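Local coordinates for 5' nucleotidase family protein (Staphylococcus aureus subsp. aureus, PDB 4Q7F) that belongs to the 5' nucleotidase family, joining a calcineurin-like phosphoesterase domain that holds manganese and magnesium ions to a 5'-nucleotidase C-terminal domain, at residues 34-37 with 43-46; 87-92 with 123-128; 208-213 with 231-236; 398-403 with 455-460. One frame throughout, in Å; residues are numbered along the deposited sequence.

Contact 1 of 4, residues 34-37 with 43-46; sequences PTDF and YQPM
With CG of Tyr43 trans to the backbone nitrogen (chi1 -166°), the phenol ring is laid against Pro34; in selenomethionine Met46, CG set between the backbone N and the carbonyl carbon brings SE alongside the backbone of Thr35 and Asp36, and the bend at chi3 (-82°) turns only the methyl CE toward Thr35. Pro34 CG stands over one face of the Tyr43 ring, shifted toward the rim, 3.9 Å from the ring centroid: a CH-pi contact. Beside it the backbones pair once, Gln44 N donating to Pro34 O at 2.9 Å from above the carbonyl plane. The same oxygen receives a CA-H contact from Tyr43 CA at 3.2 Å, and Pro34 CA in turn points its hydrogen at Met46 O (3.3 Å). Met46 SE lies 3.7 Å from Asp36 N, and its methyl CE reaches Thr35 O at 3.5 Å. The Asp36 carboxylate and Gln44 amide come near with planes 80° apart but are bonded elsewhere, to Thr38 and Gln42 respectively. Phe37 N closes an ST turn on Thr35 OG1, and Pro45 centres an inverse gamma turn. Such turns build the irregular loop that links strand 19-25 to helix 48-59 in this calcineurin-like phosphoesterase domain.

Contact 2 of 4, residues 87-92 with 123-128; sequences SGSSQP and LRRLNY
A polar, partly water-bridged contact joins Gln91 and Ser89, at the start of helix 91-99, to Arg125, at the end of helix 116-125, in the calcineurin-like phosphoesterase domain. The water is its clearest bond: it accepts from Gln91 NE2 at 3.3 Å and donates to Arg125 O at 2.7 Å. That carbonyl, next to the point where Leu126 leaves helical geometry, also takes a hydrogen bond from Asn98 ND2. The Arg125 side chain runs out extended from CG to NE and passes across Gln91. Gln91 OE1 lies at the guanidinium edge, but modelled so close to NH1 that the detail of their meeting, including the roughly right-angled crossing of the two chains, is doubtful. Helix 91-99 belongs to the beta-alpha-beta crossover between the adjacent parallel strands 65-69 and 104-105, and helix 116-125 follows the second of these. Ser89 OG accepts from Gln91 N at 3.0 Å, a capping bond at the helix start; the same oxygen lies over one face of the Arg125 guanidinium, toward its rim, 4.0 Å from CZ, without a bond. Outside the pair, Arg125 NE forms a salt bridge with Asp121, one turn back in its own helix, while Gln91 NE2 also donates to Asp95. Ser90 OG, 4.3 Å from Arg125 CD, is hydrogen-bonded to Thr122 OG1.

Contact 3 of 4, residues 208-213 with 231-236; sequences GGFEKD and AMLEAF
In a beta-alpha-beta crossover of the calcineurin-like phosphoesterase domain, between the adjacent parallel strands 201-207 and 242-244, Glu211 and Phe210 of the loop meet Ala231 and Leu233 of helix 229-236. The loop starts directly after the magnesium ligand His207. Glu211 brings its carboxylate to the start of the helix by folding twice: CG lies between the backbone nitrogen and the carbonyl carbon (chi1 72°), and the chain bends again at chi2 (-74°). OE2 accepts from Ala231 N at 3.0 Å; the N-H approaches from the syn side, 22° out of the carboxylate plane. OE1 is taken by the preceding amide, Tyr230 N, so successive N-H groups of the first turn hold the two oxygens and fix the rotation of the carboxylate. Ala231 CB rests 3.6 Å from OE2. The apolar half of the contact is narrow: Phe210 CE1 meets Leu233 CD1 at 3.6 Å, the methyl approaching the ring obliquely. Both side chains also pack on Phe243 and on Val261, which belong to the neighbouring strands 242-244 and 259-264. Two amide donors at the positive end of the helix would probably stabilise the charged form of Glu211 and offset the cost of burying it.

Contact 4 of 4, residues 398-403 with 455-460; sequences AKLKEA and SNMMIQ
Leu400 and Lys401 of helix 397-408 pack on Met457 and Ile459 of strand 454-459, an apolar helix-on-sheet contact in the 5'-nucleotidase C-terminal domain. Leu400 supplies one methyl to both partners: CD2 lies 3.5 Å from Met457 CE and 3.7 Å from Ile459 CD1. It meets Ile459 tip to tip, the two branches reaching toward each other, whereas the Met457 chain passes across it at a slant. In Met457, a selenomethionine, the last torsion (chi3 65°) turns the methyl toward Leu400, while SE lies beside Lys401, 3.7 Å from its CB. Lys401 therefore contributes the base of its side chain, not its charge. The two strand residues that do the touching alternate, as expected where one face of a strand is turned to a helix. The segment axes come within 11.0 Å, and their N-to-C directions are 123° apart, so the helix runs aslant the strand.

Around this shell, Leu400 also touches Ile472 and Ile459 touches Tyr470, both on strand 469-475, so the apolar patch continues into the five-stranded sheet whose strand 390-396 leads into the helix. Strand 454-459 is held in a separate four-stranded sheet, where Ser455 and Met458 form backbone hydrogen bonds with Thr443 and Ser441. At the far end of Lys401, the chain is extended as far as CE, and chi4 (-68°) then turns NZ aside, where it forms a salt bridge with OE2 of Glu405.

Overall arrangement
Contacts 1, 2 and 3 all belong to the calcineurin-like phosphoesterase domain and contact 4 to the C-terminal domain; no two of them touch. Contact 3 is the buried one, combining a carboxylate satisfied by backbone amides with a small apolar meeting. The others are partly buried and differ in chemistry: contact 1 joins two parts of one loop, largely through backbone atoms and a CH-pi pair, contact 2 is polar and water-bridged between helix ends, and contact 4 is apolar between helix and sheet, with no hydrogen bond across. Contacts 2 and 4 lie on opposite sides of the chain's centre, their own centres about 46 Å apart.

Contact 1 of 4, residues 34-37 with 43-46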
loop_
_atom_site.group_PDB
_atom_site.type_symbol
_atom_site.label_atom_id
_atom_site.label_comp_id
_atom_site.label_asym_id
_atom_site.label_seq_id
_atom_site.Cartn_x
_atom_site.Cartn_y
_atom_site.Cartn_z
ATOM N N PRO A 34 -6.610 11.922 13.901
ATOM C CA PRO A 34 -6.751 12.881 12.793
ATOM C C PRO A 34 -5.435 13.568 12.486
ATOM O O PRO A 34 -5.292 14.787 12.726
ATOM C CB PRO A 34 -7.789 13.857 13.328
ATOM C CG PRO A 34 -7.571 13.828 14.808
ATOM C CD PRO A 34 -7.300 12.399 15.116
ATOM N N THR A 35 -4.473 12.776 11.992
ATOM C CA THR A 35 -3.131 13.265 11.670
ATOM C C THR A 35 -2.373 12.327 10.749
ATOM O O THR A 35 -2.589 11.112 10.779
ATOM C CB THR A 35 -2.290 13.442 12.953
ATOM O OG1 THR A 35 -0.974 13.902 12.623
ATOM C CG2 THR A 35 -2.186 12.121 13.721
ATOM N N ASP A 36 -1.460 12.893 9.951
ATOM C CA ASP A 36 -0.577 12.112 9.086
ATOM C C ASP A 36 0.834 12.049 9.727
ATOM O O ASP A 36 1.781 11.539 9.133
ATOM C CB ASP A 36 -0.520 12.688 7.662
ATOM C CG ASP A 36 0.021 14.095 7.600
ATOM O OD1 ASP A 36 0.600 14.612 8.581
ATOM O OD2 ASP A 36 -0.126 14.703 6.527
ATOM N N PHE A 37 0.940 12.604 10.938
ATOM C CA PHE A 37 2.177 12.608 11.756
ATOM C C PHE A 37 3.358 13.430 11.217
ATOM O O PHE A 37 4.477 13.325 11.721
ATOM C CB PHE A 37 2.609 11.183 12.083
ATOM C CG PHE A 37 1.559 10.384 12.789
ATOM C CD1 PHE A 37 1.364 10.527 14.162
ATOM C CD2 PHE A 37 0.755 9.504 12.086
ATOM C CE1 PHE A 37 0.377 9.809 14.814
ATOM C CE2 PHE A 37 -0.224 8.774 12.735
ATOM C CZ PHE A 37 -0.402 8.919 14.103
ATOM N N TYR A 43 -3.272 18.255 12.897
ATOM C CA TYR A 43 -4.672 17.875 13.013
ATOM C C TYR A 43 -5.221 18.086 11.621
ATOM O O TYR A 43 -4.977 19.130 11.025
ATOM C CB TYR A 43 -5.413 18.755 14.008
ATOM C CG TYR A 43 -6.752 18.201 14.410
ATOM C CD1 TYR A 43 -7.828 18.188 13.521
ATOM C CD2 TYR A 43 -6.950 17.695 15.697
ATOM C CE1 TYR A 43 -9.060 17.663 13.906
ATOM C CE2 TYR A 43 -8.175 17.182 16.091
ATOM C CZ TYR A 43 -9.218 17.156 15.197
ATOM O OH TYR A 43 -10.429 16.651 15.615
ATOM N N GLN A 44 -5.949 17.099 11.105
ATOM C CA GLN A 44 -6.466 17.147 9.756
ATOM C C GLN A 44 -7.748 16.299 9.681
ATOM O O GLN A 44 -7.896 15.338 10.427
ATOM C CB GLN A 44 -5.361 16.606 8.845
ATOM C CG GLN A 44 -5.640 16.610 7.358
ATOM C CD GLN A 44 -4.397 16.279 6.532
ATOM O OE1 GLN A 44 -3.272 16.262 7.049
ATOM N NE2 GLN A 44 -4.596 16.036 5.241
ATOM N N PRO A 45 -8.693 16.664 8.798
ATOM C CA PRO A 45 -9.927 15.886 8.724
ATOM C C PRO A 45 -9.690 14.527 8.036
ATOM O O PRO A 45 -9.879 14.392 6.840
ATOM C CB PRO A 45 -10.860 16.801 7.932
ATOM C CG PRO A 45 -9.940 17.605 7.068
ATOM C CD PRO A 45 -8.748 17.864 7.942
HETATM N N MSE A 46 -9.297 13.538 8.820
HETATM C CA MSE A 46 -8.903 12.223 8.315
HETATM C C MSE A 46 -8.811 11.274 9.449
HETATM O O MSE A 46 -8.899 11.660 10.619
HETATM C CB MSE A 46 -7.457 12.324 7.742
HETATM C CG MSE A 46 -6.365 12.541 8.848
HETATM SE SE MSE A 46 -4.617 12.648 7.973
HETATM C CE MSE A 46 -4.358 10.699 7.812
#

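Contact 2 of 4, residues 87-92 with 123-128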
loop_
_atom_site.group_PDB
_atom_site.type_symbol
_atom_site.label_atom_id
_atom_site.label_comp_id
_atom_site.label_asym_id
_atom_site.label_seq_id
_atom_site.Cartn_x
_atom_site.Cartn_y
_atom_site.Cartn_z
ATOM N N SER A 87 4.183 -3.635 22.490
ATOM C CA SER A 87 3.807 -4.999 22.894
ATOM C C SER A 87 4.006 -6.040 21.787
ATOM O O SER A 87 4.024 -7.240 22.056
ATOM C CB SER A 87 2.372 -5.037 23.388
ATOM O OG SER A 87 2.217 -4.182 24.501
ATOM N N GLY A 88 4.191 -5.584 20.551
ATOM C CA GLY A 88 4.257 -6.493 19.420
ATOM C C GLY A 88 2.823 -6.961 19.137
ATOM O O GLY A 88 2.591 -7.762 18.245
ATOM N N SER A 89 1.866 -6.447 19.910
ATOM C CA SER A 89 0.454 -6.808 19.778
ATOM C C SER A 89 -0.332 -5.766 18.992
ATOM O O SER A 89 -0.081 -4.568 19.094
ATOM C CB SER A 89 -0.175 -6.940 21.147
ATOM O OG SER A 89 -1.556 -7.277 21.051
ATOM N N SER A 90 -1.286 -6.239 18.206
ATOM C CA SER A 90 -2.173 -5.370 17.461
ATOM C C SER A 90 -3.384 -4.961 18.362
ATOM O O SER A 90 -4.239 -4.224 17.929
ATOM C CB SER A 90 -2.697 -6.102 16.227
ATOM O OG SER A 90 -3.418 -7.277 16.599
ATOM N N GLN A 91 -3.428 -5.410 19.614
ATOM C CA GLN A 91 -4.600 -5.136 20.460
ATOM C C GLN A 91 -5.050 -3.658 20.507
ATOM O O GLN A 91 -6.237 -3.384 20.356
ATOM C CB GLN A 91 -4.418 -5.681 21.885
ATOM C CG GLN A 91 -5.710 -5.647 22.701
ATOM C CD GLN A 91 -6.735 -6.639 22.175
ATOM O OE1 GLN A 91 -6.442 -7.827 22.049
ATOM N NE2 GLN A 91 -7.943 -6.170 21.896
ATOM N N PRO A 92 -4.113 -2.707 20.731
ATOM C CA PRO A 92 -4.554 -1.302 20.769
ATOM C C PRO A 92 -5.313 -0.868 19.510
ATOM O O PRO A 92 -6.288 -0.129 19.591
ATOM C CB PRO A 92 -3.258 -0.528 20.959
ATOM C CG PRO A 92 -2.341 -1.490 21.682
ATOM C CD PRO A 92 -2.714 -2.869 21.191
ATOM N N LEU A 123 -6.985 -11.443 13.645
ATOM C CA LEU A 123 -8.322 -11.871 13.252
ATOM C C LEU A 123 -9.132 -12.442 14.404
ATOM O O LEU A 123 -10.342 -12.237 14.461
ATOM C CB LEU A 123 -8.293 -12.873 12.099
ATOM C CG LEU A 123 -7.599 -12.372 10.817
ATOM C CD1 LEU A 123 -7.723 -13.386 9.687
ATOM C CD2 LEU A 123 -8.162 -11.045 10.397
ATOM N N ARG A 124 -8.481 -13.165 15.315
ATOM C CA ARG A 124 -9.216 -13.753 16.438
ATOM C C ARG A 124 -9.539 -12.731 17.533
ATOM O O ARG A 124 -10.436 -12.955 18.329
ATOM C CB ARG A 124 -8.530 -15.023 16.994
ATOM C CG ARG A 124 -7.094 -14.900 17.471
ATOM C CD ARG A 124 -6.580 -16.239 18.032
ATOM N NE ARG A 124 -5.136 -16.200 18.289
ATOM C CZ ARG A 124 -4.183 -16.623 17.452
ATOM N NH1 ARG A 124 -2.909 -16.502 17.805
ATOM N NH2 ARG A 124 -4.478 -17.162 16.270
ATOM N N ARG A 125 -8.814 -11.616 17.560
ATOM C CA ARG A 125 -9.061 -10.551 18.535
ATOM C C ARG A 125 -10.240 -9.617 18.073
ATOM O O ARG A 125 -10.896 -8.985 18.896
ATOM C CB ARG A 125 -7.800 -9.711 18.779
ATOM C CG ARG A 125 -6.704 -10.392 19.594
ATOM C CD ARG A 125 -5.455 -9.497 19.673
ATOM N NE ARG A 125 -4.346 -10.105 20.428
ATOM C CZ ARG A 125 -4.231 -10.112 21.759
ATOM N NH1 ARG A 125 -5.163 -9.568 22.533
ATOM N NH2 ARG A 125 -3.178 -10.688 22.328
ATOM N N LEU A 126 -10.483 -9.545 16.766
ATOM C CA LEU A 126 -11.569 -8.732 16.221
ATOM C C LEU A 126 -12.929 -9.357 16.525
ATOM O O LEU A 126 -13.074 -10.592 16.538
ATOM C CB LEU A 126 -11.438 -8.565 14.715
ATOM C CG LEU A 126 -10.223 -7.790 14.200
ATOM C CD1 LEU A 126 -10.018 -7.968 12.701
ATOM C CD2 LEU A 126 -10.354 -6.304 14.522
ATOM N N ASN A 127 -13.914 -8.497 16.728
ATOM C CA ASN A 127 -15.289 -8.932 17.061
ATOM C C ASN A 127 -16.259 -9.000 15.855
ATOM O O ASN A 127 -17.452 -8.964 16.018
ATOM C CB ASN A 127 -15.861 -8.082 18.203
ATOM C CG ASN A 127 -16.059 -6.628 17.818
ATOM O OD1 ASN A 127 -16.072 -6.280 16.651
ATOM N ND2 ASN A 127 -16.219 -5.768 18.817
ATOM N N TYR A 128 -15.709 -9.134 14.650
ATOM C CA TYR A 128 -16.494 -9.317 13.446
ATOM C C TYR A 128 -15.647 -10.161 12.493
ATOM O O TYR A 128 -14.439 -10.196 12.628
ATOM C CB TYR A 128 -16.852 -7.979 12.797
ATOM C CG TYR A 128 -15.651 -7.114 12.495
ATOM C CD1 TYR A 128 -14.927 -7.267 11.315
ATOM C CD2 TYR A 128 -15.235 -6.163 13.395
ATOM C CE1 TYR A 128 -13.827 -6.481 11.044
ATOM C CE2 TYR A 128 -14.137 -5.375 13.143
ATOM C CZ TYR A 128 -13.441 -5.539 11.961
ATOM O OH TYR A 128 -12.368 -4.745 11.737
HETATM O O HOH W 1 -10.008 -8.646 21.442
#

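Contact 3 of 4, residues 208-213 with 231-236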
loop_
_atom_site.group_PDB
_atom_site.type_symbol
_atom_site.label_atom_id
_atom_site.label_comp_id
_atom_site.label_asym_id
_atom_site.label_seq_id
_atom_site.Cartn_x
_atom_site.Cartn_y
_atom_site.Cartn_z
ATOM N N GLY A 208 -8.830 -4.769 -4.118
ATOM C CA GLY A 208 -8.121 -4.685 -5.374
ATOM C C GLY A 208 -8.852 -3.599 -6.141
ATOM O O GLY A 208 -9.909 -3.108 -5.676
ATOM N N GLY A 209 -8.326 -3.235 -7.304
ATOM C CA GLY A 209 -8.918 -2.163 -8.099
ATOM C C GLY A 209 -9.181 -2.462 -9.564
ATOM O O GLY A 209 -9.466 -3.608 -9.944
ATOM N N PHE A 210 -9.058 -1.422 -10.385
ATOM C CA PHE A 210 -9.377 -1.503 -11.794
ATOM C C PHE A 210 -8.148 -1.353 -12.666
ATOM O O PHE A 210 -7.378 -0.396 -12.527
ATOM C CB PHE A 210 -10.429 -0.453 -12.148
ATOM C CG PHE A 210 -11.650 -0.546 -11.287
ATOM C CD1 PHE A 210 -12.510 -1.625 -11.419
ATOM C CD2 PHE A 210 -11.897 0.389 -10.301
ATOM C CE1 PHE A 210 -13.622 -1.748 -10.602
ATOM C CE2 PHE A 210 -13.016 0.272 -9.474
ATOM C CZ PHE A 210 -13.874 -0.800 -9.625
ATOM N N GLU A 211 -8.006 -2.323 -13.564
ATOM C CA GLU A 211 -6.885 -2.418 -14.493
ATOM C C GLU A 211 -7.190 -1.739 -15.837
ATOM O O GLU A 211 -6.287 -1.548 -16.671
ATOM C CB GLU A 211 -6.503 -3.886 -14.693
ATOM C CG GLU A 211 -7.459 -4.754 -15.521
ATOM C CD GLU A 211 -8.753 -5.153 -14.830
ATOM O OE1 GLU A 211 -9.147 -4.517 -13.831
ATOM O OE2 GLU A 211 -9.394 -6.114 -15.319
ATOM N N LYS A 212 -8.463 -1.401 -16.041
ATOM C CA LYS A 212 -8.925 -0.679 -17.231
ATOM C C LYS A 212 -9.853 0.434 -16.775
ATOM O O LYS A 212 -10.457 0.344 -15.703
ATOM C CB LYS A 212 -9.672 -1.600 -18.185
ATOM C CG LYS A 212 -8.788 -2.601 -18.894
ATOM C CD LYS A 212 -9.617 -3.569 -19.717
ATOM C CE LYS A 212 -8.738 -4.565 -20.440
ATOM N NZ LYS A 212 -9.561 -5.518 -21.226
ATOM N N ASP A 213 -9.946 1.489 -17.586
ATOM C CA ASP A 213 -10.823 2.628 -17.295
ATOM C C ASP A 213 -12.261 2.133 -17.361
ATOM O O ASP A 213 -12.646 1.510 -18.340
ATOM C CB ASP A 213 -10.593 3.733 -18.329
ATOM C CG ASP A 213 -11.561 4.887 -18.177
ATOM O OD1 ASP A 213 -11.601 5.507 -17.099
ATOM O OD2 ASP A 213 -12.273 5.182 -19.153
ATOM N N ALA A 231 -12.383 -6.691 -15.379
ATOM C CA ALA A 231 -12.773 -7.986 -15.933
ATOM C C ALA A 231 -13.946 -8.571 -15.134
ATOM O O ALA A 231 -14.825 -9.213 -15.695
ATOM C CB ALA A 231 -11.599 -8.940 -15.929
HETATM N N MSE A 232 -13.947 -8.346 -13.826
HETATM C CA MSE A 232 -15.029 -8.845 -12.959
HETATM C C MSE A 232 -16.350 -8.180 -13.297
HETATM O O MSE A 232 -17.377 -8.851 -13.468
HETATM C CB MSE A 232 -14.629 -8.644 -11.505
HETATM C CG MSE A 232 -13.596 -9.681 -11.073
HETATM SE SE MSE A 232 -12.529 -8.989 -9.551
HETATM C CE MSE A 232 -13.632 -9.833 -8.153
ATOM N N LEU A 233 -16.349 -6.856 -13.403
ATOM C CA LEU A 233 -17.570 -6.130 -13.766
ATOM C C LEU A 233 -18.006 -6.450 -15.194
ATOM O O LEU A 233 -19.166 -6.780 -15.441
ATOM C CB LEU A 233 -17.366 -4.619 -13.607
ATOM C CG LEU A 233 -17.322 -4.095 -12.175
ATOM C CD1 LEU A 233 -16.732 -2.700 -12.127
ATOM C CD2 LEU A 233 -18.714 -4.118 -11.570
ATOM N N GLU A 234 -17.065 -6.345 -16.128
ATOM C CA GLU A 234 -17.322 -6.617 -17.529
ATOM C C GLU A 234 -18.034 -7.961 -17.715
ATOM O O GLU A 234 -18.951 -8.071 -18.519
ATOM C CB GLU A 234 -16.000 -6.619 -18.313
ATOM C CG GLU A 234 -16.128 -6.948 -19.797
ATOM C CD GLU A 234 -14.777 -7.113 -20.494
ATOM O OE1 GLU A 234 -14.656 -6.676 -21.651
ATOM O OE2 GLU A 234 -13.827 -7.665 -19.894
ATOM N N ALA A 235 -17.604 -8.975 -16.972
ATOM C CA ALA A 235 -18.178 -10.307 -17.079
ATOM C C ALA A 235 -19.409 -10.532 -16.213
ATOM O O ALA A 235 -20.342 -11.229 -16.639
ATOM C CB ALA A 235 -17.127 -11.345 -16.724
ATOM N N PHE A 236 -19.433 -9.953 -15.012
ATOM C CA PHE A 236 -20.531 -10.240 -14.086
ATOM C C PHE A 236 -21.384 -9.074 -13.565
ATOM O O PHE A 236 -22.168 -9.271 -12.635
ATOM C CB PHE A 236 -19.960 -11.017 -12.891
ATOM C CG PHE A 236 -19.102 -12.164 -13.294
ATOM C CD1 PHE A 236 -19.649 -13.242 -13.985
ATOM C CD2 PHE A 236 -17.746 -12.175 -13.005
ATOM C CE1 PHE A 236 -18.852 -14.306 -14.383
ATOM C CE2 PHE A 236 -16.948 -13.239 -13.394
ATOM C CZ PHE A 236 -17.498 -14.304 -14.089
#

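Contact 4 of 4, residues 398-403 with 455-460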
loop_
_atom_site.group_PDB
_atom_site.type_symbol
_atom_site.label_atom_id
_atom_site.label_comp_id
_atom_site.label_asym_id
_atom_site.label_seq_id
_atom_site.Cartn_x
_atom_site.Cartn_y
_atom_site.Cartn_z
ATOM N N ALA A 398 24.212 -7.326 -17.308
ATOM C CA ALA A 398 23.074 -7.137 -18.204
ATOM C C ALA A 398 21.758 -7.072 -17.396
ATOM O O ALA A 398 20.862 -6.295 -17.727
ATOM C CB ALA A 398 23.021 -8.265 -19.231
ATOM N N LYS A 399 21.626 -7.907 -16.362
ATOM C CA LYS A 399 20.436 -7.848 -15.529
ATOM C C LYS A 399 20.411 -6.525 -14.744
ATOM O O LYS A 399 19.343 -5.964 -14.516
ATOM C CB LYS A 399 20.333 -8.994 -14.538
ATOM C CG LYS A 399 19.629 -10.253 -15.028
ATOM C CD LYS A 399 19.276 -11.107 -13.795
ATOM C CE LYS A 399 18.558 -12.397 -14.128
ATOM N NZ LYS A 399 17.190 -12.163 -14.658
ATOM N N LEU A 400 21.582 -6.068 -14.300
ATOM C CA LEU A 400 21.684 -4.799 -13.588
ATOM C C LEU A 400 21.191 -3.689 -14.504
ATOM O O LEU A 400 20.452 -2.826 -14.076
ATOM C CB LEU A 400 23.109 -4.503 -13.165
ATOM C CG LEU A 400 23.349 -3.125 -12.548
ATOM C CD1 LEU A 400 22.431 -2.900 -11.349
ATOM C CD2 LEU A 400 24.810 -2.985 -12.138
ATOM N N LYS A 401 21.624 -3.701 -15.759
ATOM C CA LYS A 401 21.165 -2.686 -16.696
ATOM C C LYS A 401 19.652 -2.733 -16.868
ATOM O O LYS A 401 19.040 -1.700 -17.035
ATOM C CB LYS A 401 21.846 -2.814 -18.056
ATOM C CG LYS A 401 21.368 -1.779 -19.063
ATOM C CD LYS A 401 22.229 -1.822 -20.318
ATOM C CE LYS A 401 21.768 -0.822 -21.357
ATOM N NZ LYS A 401 20.449 -1.170 -21.936
ATOM N N GLU A 402 19.066 -3.925 -16.892
ATOM C CA GLU A 402 17.619 -4.061 -17.038
ATOM C C GLU A 402 16.886 -3.399 -15.877
ATOM O O GLU A 402 15.813 -2.832 -16.044
ATOM C CB GLU A 402 17.203 -5.537 -17.080
ATOM C CG GLU A 402 17.560 -6.233 -18.356
ATOM C CD GLU A 402 17.108 -7.682 -18.364
ATOM O OE1 GLU A 402 16.295 -8.078 -17.502
ATOM O OE2 GLU A 402 17.589 -8.416 -19.231
ATOM N N ALA A 403 17.462 -3.506 -14.689
ATOM C CA ALA A 403 16.858 -2.900 -13.510
ATOM C C ALA A 403 16.976 -1.376 -13.632
ATOM O O ALA A 403 16.027 -0.686 -13.410
ATOM C CB ALA A 403 17.542 -3.385 -12.248
ATOM N N SER A 455 23.160 4.594 -20.224
ATOM C CA SER A 455 24.475 4.670 -20.853
ATOM C C SER A 455 25.548 4.927 -19.812
ATOM O O SER A 455 25.255 5.283 -18.657
ATOM C CB SER A 455 24.501 5.823 -21.849
ATOM O OG SER A 455 23.695 5.549 -22.973
ATOM N N ASN A 456 26.787 4.734 -20.244
ATOM C CA ASN A 456 27.979 5.024 -19.449
ATOM C C ASN A 456 28.064 4.313 -18.090
ATOM O O ASN A 456 28.592 4.889 -17.128
ATOM C CB ASN A 456 28.057 6.542 -19.234
ATOM C CG ASN A 456 27.946 7.326 -20.531
ATOM O OD1 ASN A 456 27.023 8.143 -20.693
ATOM N ND2 ASN A 456 28.869 7.062 -21.486
HETATM N N MSE A 457 27.600 3.065 -18.012
HETATM C CA MSE A 457 27.588 2.353 -16.715
HETATM C C MSE A 457 28.984 2.011 -16.247
HETATM O O MSE A 457 29.748 1.432 -16.990
HETATM C CB MSE A 457 26.793 1.058 -16.788
HETATM C CG MSE A 457 25.301 1.275 -16.898
HETATM SE SE MSE A 457 24.427 -0.490 -16.814
HETATM C CE MSE A 457 24.915 -0.948 -14.987
HETATM N N MSE A 458 29.312 2.353 -15.004
HETATM C CA MSE A 458 30.630 2.079 -14.461
HETATM C C MSE A 458 30.549 1.686 -13.026
HETATM O O MSE A 458 29.876 2.337 -12.236
HETATM C CB MSE A 458 31.555 3.298 -14.525
HETATM C CG MSE A 458 31.707 3.830 -15.937
HETATM SE SE MSE A 458 32.983 2.726 -16.948
HETATM C CE MSE A 458 34.579 3.717 -16.379
ATOM N N ILE A 459 31.281 0.627 -12.685
ATOM C CA ILE A 459 31.357 0.097 -11.322
ATOM C C ILE A 459 32.847 0.073 -10.968
ATOM O O ILE A 459 33.592 -0.751 -11.475
ATOM C CB ILE A 459 30.714 -1.301 -11.238
ATOM C CG1 ILE A 459 29.234 -1.192 -11.602
ATOM C CG2 ILE A 459 30.877 -1.900 -9.832
ATOM C CD1 ILE A 459 28.497 -2.504 -11.732
ATOM N N GLN A 460 33.285 1.028 -10.154
ATOM C CA GLN A 460 34.686 1.132 -9.709
ATOM C C GLN A 460 35.734 1.266 -10.839
ATOM O O GLN A 460 36.611 0.401 -11.010
ATOM C CB GLN A 460 35.054 -0.027 -8.777
ATOM C CG GLN A 460 34.233 -0.056 -7.493
ATOM C CD GLN A 460 34.594 -1.210 -6.576
ATOM O OE1 GLN A 460 35.404 -2.076 -6.926
ATOM N NE2 GLN A 460 33.986 -1.233 -5.388
#